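Local structure of gala protein type 1, 3 or 4 (Legionella pneumophila subsp. pneumophila, 4XA9) at residues Leu193-Thr199 and His216-Ile222; Thr223-Lys227 and Gly243-Glu247. The protein is a leucine-rich-repeat protein that may bind a small GTPase and stimulate its GTP hydrolysis. All blocks are in the same frame, centred on the assembly; numbering follows the deposited sequence. Where two conformers were deposited one is given.

Contact 1. Residues Leu193-Thr199 and His216-Ile222; sequences LGKNAIT and HLGSNQI
N220 reaches from 216-222 into the turn of 193-199 and bonds backbone there with both ends of its amide. ND2 donates to L193 O at 2.9 Å, almost straight (173°) and in the plane of the amide. Its other hydrogen goes to L217 O in its own segment, 3.0 Å from ND2. OD1 accepts from I198 N at 3.1 Å, with that donor above the carbonyl plane, and weakly from N196 N. A chi1 of -79° sets CG beside the backbone N, pointing the amide into the turn.

I198 CB lies over one face of the N220 amide, 3.5 Å from N220 OD1. Deeper in, I198 CD1 meets L217 CD2 at 3.9 Å, the two side chains crossing at about a right angle.

Q221 holds the outer end. Q221 N donates to I198 O at 2.8 Å. The extended Q221 side chain lies alongside T199, pointing the same way, with OE1 3.3 Å from T199 CG2. T199 OG1 bonds D176. Water 1 joins N196 O to S219 O. The backbone bonds L193 N to H216 O and K195 N to G218 O pair the segments nearer strand 214-216.

N220 is one rung of the asparagine ladder of a leucine-rich repeat; N196, bonded to C172 and V174, and N244 are its neighbours. A buried amide with both polar atoms engaged satisfies turn backbone outside any sheet and fixes repeat to repeat.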
loop_
_atom_site.group_PDB
_atom_site.type_symbol
_atom_site.label_atom_id
_atom_site.label_comp_id
_atom_site.label_asym_id
_atom_site.label_seq_id
_atom_site.Cartn_x
_atom_site.Cartn_y
_atom_site.Cartn_z
ATOM N N LEU A 193 13.772 -2.715 -2.622
ATOM C CA LEU A 193 14.134 -1.680 -1.661
ATOM C C LEU A 193 13.709 -0.302 -2.145
ATOM O O LEU A 193 14.509 0.638 -2.153
ATOM C CB LEU A 193 15.645 -1.684 -1.399
ATOM C CG LEU A 193 16.212 -2.883 -0.631
ATOM C CD1 LEU A 193 17.735 -2.886 -0.674
ATOM C CD2 LEU A 193 15.718 -2.873 0.814
ATOM N N GLY A 194 12.470 -0.170 -2.538
ATOM C CA GLY A 194 11.929 1.069 -2.988
ATOM C C GLY A 194 11.652 2.063 -1.874
ATOM O O GLY A 194 11.507 1.696 -0.756
ATOM N N LYS A 195 11.643 3.312 -2.290
ATOM C CA LYS A 195 11.186 4.374 -1.300
ATOM C C LYS A 195 12.083 4.471 -0.039
ATOM O O LYS A 195 11.587 4.536 1.092
ATOM C CB LYS A 195 9.767 4.265 -0.964
ATOM C CG LYS A 195 9.024 5.505 -0.588
ATOM C CD LYS A 195 8.744 6.384 -1.754
ATOM C CE LYS A 195 7.831 7.508 -1.359
ATOM N NZ LYS A 195 6.479 7.234 -1.891
ATOM N N ASN A 196 13.381 4.304 -0.157
ATOM C CA ASN A 196 14.301 4.352 0.944
ATOM C C ASN A 196 15.260 5.549 0.709
ATOM O O ASN A 196 14.906 6.455 0.085
ATOM C CB ASN A 196 15.038 3.040 1.107
ATOM C CG ASN A 196 14.211 1.979 1.816
ATOM O OD1 ASN A 196 13.632 2.225 2.828
ATOM N ND2 ASN A 196 14.155 0.819 1.236
ATOM N N ALA A 197 16.463 5.510 1.238
ATOM C CA ALA A 197 17.425 6.593 1.025
ATOM C C ALA A 197 18.687 6.075 0.358
ATOM O O ALA A 197 19.794 6.443 0.741
ATOM C CB ALA A 197 17.773 7.274 2.340
ATOM N N ILE A 198 18.520 5.215 -0.635
ATOM C CA ILE A 198 19.656 4.572 -1.280
ATOM C C ILE A 198 20.203 5.436 -2.415
ATOM O O ILE A 198 19.439 6.015 -3.187
ATOM C CB ILE A 198 19.252 3.176 -1.785
ATOM C CG1 ILE A 198 18.775 2.330 -0.597
ATOM C CG2 ILE A 198 20.391 2.493 -2.513
ATOM C CD1 ILE A 198 18.300 0.965 -0.977
ATOM N N THR A 199 21.527 5.539 -2.508
ATOM C CA THR A 199 22.134 6.398 -3.529
ATOM C C THR A 199 23.002 5.604 -4.494
ATOM O O THR A 199 23.012 4.373 -4.464
ATOM C CB THR A 199 23.002 7.515 -2.908
ATOM O OG1 THR A 199 24.208 6.949 -2.373
ATOM C CG2 THR A 199 22.241 8.236 -1.805
ATOM N N HIS A 216 14.577 -4.216 -7.317
ATOM C CA HIS A 216 13.760 -3.009 -7.411
ATOM C C HIS A 216 14.293 -1.937 -6.473
ATOM O O HIS A 216 14.328 -2.128 -5.254
ATOM C CB HIS A 216 12.294 -3.305 -7.076
ATOM C CG HIS A 216 11.593 -4.152 -8.094
ATOM N ND1 HIS A 216 10.226 -4.343 -8.085
ATOM C CD2 HIS A 216 12.065 -4.859 -9.147
ATOM C CE1 HIS A 216 9.886 -5.130 -9.092
ATOM N NE2 HIS A 216 10.983 -5.457 -9.752
ATOM N N LEU A 217 14.700 -0.811 -7.046
ATOM C CA LEU A 217 15.252 0.295 -6.273
ATOM C C LEU A 217 14.548 1.607 -6.601
ATOM O O LEU A 217 15.164 2.676 -6.581
ATOM C CB LEU A 217 16.758 0.434 -6.534
ATOM C CG LEU A 217 17.649 -0.671 -5.960
ATOM C CD1 LEU A 217 19.078 -0.554 -6.487
ATOM C CD2 LEU A 217 17.636 -0.605 -4.443
ATOM N N GLY A 218 13.261 1.520 -6.911
ATOM C CA GLY A 218 12.493 2.699 -7.272
ATOM C C GLY A 218 12.434 3.759 -6.183
ATOM O O GLY A 218 12.576 3.454 -4.997
ATOM N N SER A 219 12.246 5.008 -6.597
ATOM C CA SER A 219 12.036 6.122 -5.680
ATOM C C SER A 219 13.086 6.201 -4.582
ATOM O O SER A 219 12.756 6.333 -3.403
ATOM C CB SER A 219 10.644 6.034 -5.051
ATOM O OG SER A 219 9.647 6.163 -6.045
ATOM N N ASN A 220 14.349 6.090 -4.973
ATOM C CA ASN A 220 15.446 6.359 -4.068
ATOM C C ASN A 220 16.167 7.611 -4.560
ATOM O O ASN A 220 15.524 8.507 -5.108
ATOM C CB ASN A 220 16.388 5.157 -3.970
ATOM C CG ASN A 220 15.840 4.057 -3.062
ATOM O OD1 ASN A 220 15.874 4.186 -1.843
ATOM N ND2 ASN A 220 15.367 2.967 -3.651
ATOM N N GLN A 221 17.484 7.675 -4.380
ATOM C CA GLN A 221 18.254 8.854 -4.777
ATOM C C GLN A 221 19.261 8.517 -5.882
ATOM O O GLN A 221 20.231 9.239 -6.094
ATOM C CB GLN A 221 18.992 9.442 -3.573
ATOM C CG GLN A 221 18.102 9.810 -2.398
ATOM C CD GLN A 221 18.906 10.222 -1.173
ATOM O OE1 GLN A 221 20.040 10.696 -1.283
ATOM N NE2 GLN A 221 18.325 10.024 0.007
ATOM N N ILE A 222 19.029 7.408 -6.573
ATOM C CA ILE A 222 19.971 6.924 -7.575
ATOM C C ILE A 222 19.953 7.843 -8.801
ATOM O O ILE A 222 18.890 8.297 -9.220
ATOM C CB ILE A 222 19.639 5.466 -7.951
ATOM C CG1 ILE A 222 19.748 4.584 -6.702
ATOM C CG2 ILE A 222 20.536 4.955 -9.069
ATOM C CD1 ILE A 222 19.285 3.149 -6.905
HETATM O O HOH W 1 12.516 7.476 -0.568
HETATM O O HOH W 2 15.051 9.218 -0.730
#

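Contact 2. Residues Thr223-Lys227 and Gly243-Glu247; sequences TAAGK and GNPIE
A224 CB and water 3 flank the N-H edge of the E247 peptide, on opposite sides of its plane; neither lies over its face, and no aromatic ring takes part. A224 CB lies 3.8 Å from E247 N. Water 3 accepts from E247 N at 2.9 Å and from A224 N, and so bridges the two backbones. The carbonyl of P245 faces the start of the helix, with P245 O 3.7 Å from T223 CA. P245 centres an inverse gamma turn, closed by the 2.7 Å bond from I246 N to N244 O.

I246 buries more surface in the contact than any other residue. Its CG2, anti to the backbone N, lies 3.9 Å from A224 CB and touches K227 CD at a like distance. The K227 chain crosses I246 at about a right angle. Beyond this apolar stem, K227 NZ forms a salt bridge with E231.

T223 is the N-cap: T223 OG1 accepts from A225 N at 3.2 Å and also bonds D200. No direct hydrogen bond joins the segments. The contact lays the loop after strand 238-240, the outermost strand at this end of the sheet, against the first turn of helix 224-230. I246 and K227 both also touch L241.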
loop_
_atom_site.group_PDB
_atom_site.type_symbol
_atom_site.label_atom_id
_atom_site.label_comp_id
_atom_site.label_asym_id
_atom_site.label_seq_id
_atom_site.Cartn_x
_atom_site.Cartn_y
_atom_site.Cartn_z
ATOM N N THR A 223 21.127 8.144 -9.353
ATOM C CA THR A 223 21.206 9.008 -10.529
ATOM C C THR A 223 21.465 8.174 -11.779
ATOM O O THR A 223 21.454 6.948 -11.722
ATOM C CB THR A 223 22.314 10.074 -10.390
ATOM O OG1 THR A 223 23.602 9.460 -10.546
ATOM C CG2 THR A 223 22.237 10.759 -9.033
ATOM N N ALA A 224 21.697 8.841 -12.910
ATOM C CA ALA A 224 21.983 8.138 -14.158
ATOM C C ALA A 224 23.300 7.368 -14.072
ATOM O O ALA A 224 23.488 6.368 -14.762
ATOM C CB ALA A 224 22.017 9.109 -15.324
ATOM N N ALA A 225 24.209 7.842 -13.226
ATOM C CA ALA A 225 25.491 7.177 -13.032
ATOM C C ALA A 225 25.272 5.820 -12.376
ATOM O O ALA A 225 25.832 4.813 -12.811
ATOM C CB ALA A 225 26.425 8.041 -12.191
ATOM N N GLY A 226 24.447 5.804 -11.332
ATOM C CA GLY A 226 24.092 4.572 -10.650
ATOM C C GLY A 226 23.357 3.618 -11.573
ATOM O O GLY A 226 23.600 2.414 -11.562
ATOM N N LYS A 227 22.450 4.163 -12.376
ATOM C CA LYS A 227 21.727 3.364 -13.355
ATOM C C LYS A 227 22.701 2.682 -14.307
ATOM O O LYS A 227 22.563 1.498 -14.609
ATOM C CB LYS A 227 20.739 4.233 -14.137
ATOM C CG LYS A 227 20.139 3.555 -15.360
ATOM C CD LYS A 227 19.221 4.508 -16.115
ATOM C CE LYS A 227 18.795 3.932 -17.456
ATOM N NZ LYS A 227 18.044 2.657 -17.302
ATOM N N GLY A 243 11.185 6.513 -10.685
ATOM C CA GLY A 243 11.023 7.463 -9.601
ATOM C C GLY A 243 12.313 7.991 -9.003
ATOM O O GLY A 243 12.285 8.862 -8.131
ATOM N N ASN A 244 13.444 7.463 -9.462
ATOM C CA ASN A 244 14.752 8.013 -9.103
ATOM C C ASN A 244 15.083 9.247 -9.940
ATOM O O ASN A 244 14.624 9.366 -11.079
ATOM C CB ASN A 244 15.860 6.967 -9.285
ATOM C CG ASN A 244 15.805 5.875 -8.248
ATOM O OD1 ASN A 244 16.259 6.058 -7.119
ATOM N ND2 ASN A 244 15.260 4.722 -8.627
ATOM N N PRO A 245 15.888 10.170 -9.382
ATOM C CA PRO A 245 16.292 11.370 -10.129
ATOM C C PRO A 245 17.325 11.050 -11.209
ATOM O O PRO A 245 18.493 11.423 -11.094
ATOM C CB PRO A 245 16.891 12.271 -9.047
ATOM C CG PRO A 245 17.410 11.319 -8.018
ATOM C CD PRO A 245 16.438 10.159 -8.013
ATOM N N ILE A 246 16.886 10.358 -12.251
ATOM C CA ILE A 246 17.766 9.945 -13.338
ATOM C C ILE A 246 17.736 10.953 -14.491
ATOM O O ILE A 246 16.666 11.379 -14.915
ATOM C CB ILE A 246 17.369 8.545 -13.855
ATOM C CG1 ILE A 246 17.458 7.519 -12.717
ATOM C CG2 ILE A 246 18.222 8.143 -15.054
ATOM C CD1 ILE A 246 17.048 6.107 -13.106
ATOM N N GLU A 247 18.918 11.324 -14.981
ATOM C CA GLU A 247 19.079 12.312 -16.054
ATOM C C GLU A 247 18.563 13.682 -15.640
ATOM O O GLU A 247 19.342 14.625 -15.498
ATOM C CB GLU A 247 18.375 11.855 -17.335
ATOM C CG GLU A 247 18.939 10.584 -17.934
ATOM C CD GLU A 247 18.078 10.039 -19.054
ATOM O OE1 GLU A 247 17.128 10.738 -19.468
ATOM O OE2 GLU A 247 18.351 8.912 -19.522
HETATM O O HOH W 3 21.266 11.605 -13.357
#

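How the contacts relate
Contacts 1 and 2 follow in series at the C-terminal end of the repeat array, their centres about 10 Å apart. I222 ends contact 1 and T223 opens contact 2. N244 links them. Its OD1 lies 2.9 Å from N220 N, and its ND2 lies 2.9 Å from L217 O; both are probable hydrogen bonds. N244 holds L217 O, N220 N and I222 N as N220 holds L193 O, I198 N and, weakly, N196 N. P245 CD packs on I222 O at 3.3 Å. No active site is established here. H216 ND1 of contact 1 hydrogen-bonds the backbone of another protein's chain, and K195 packs on an apolar side chain of it, whereas contact 2 lies at the surface.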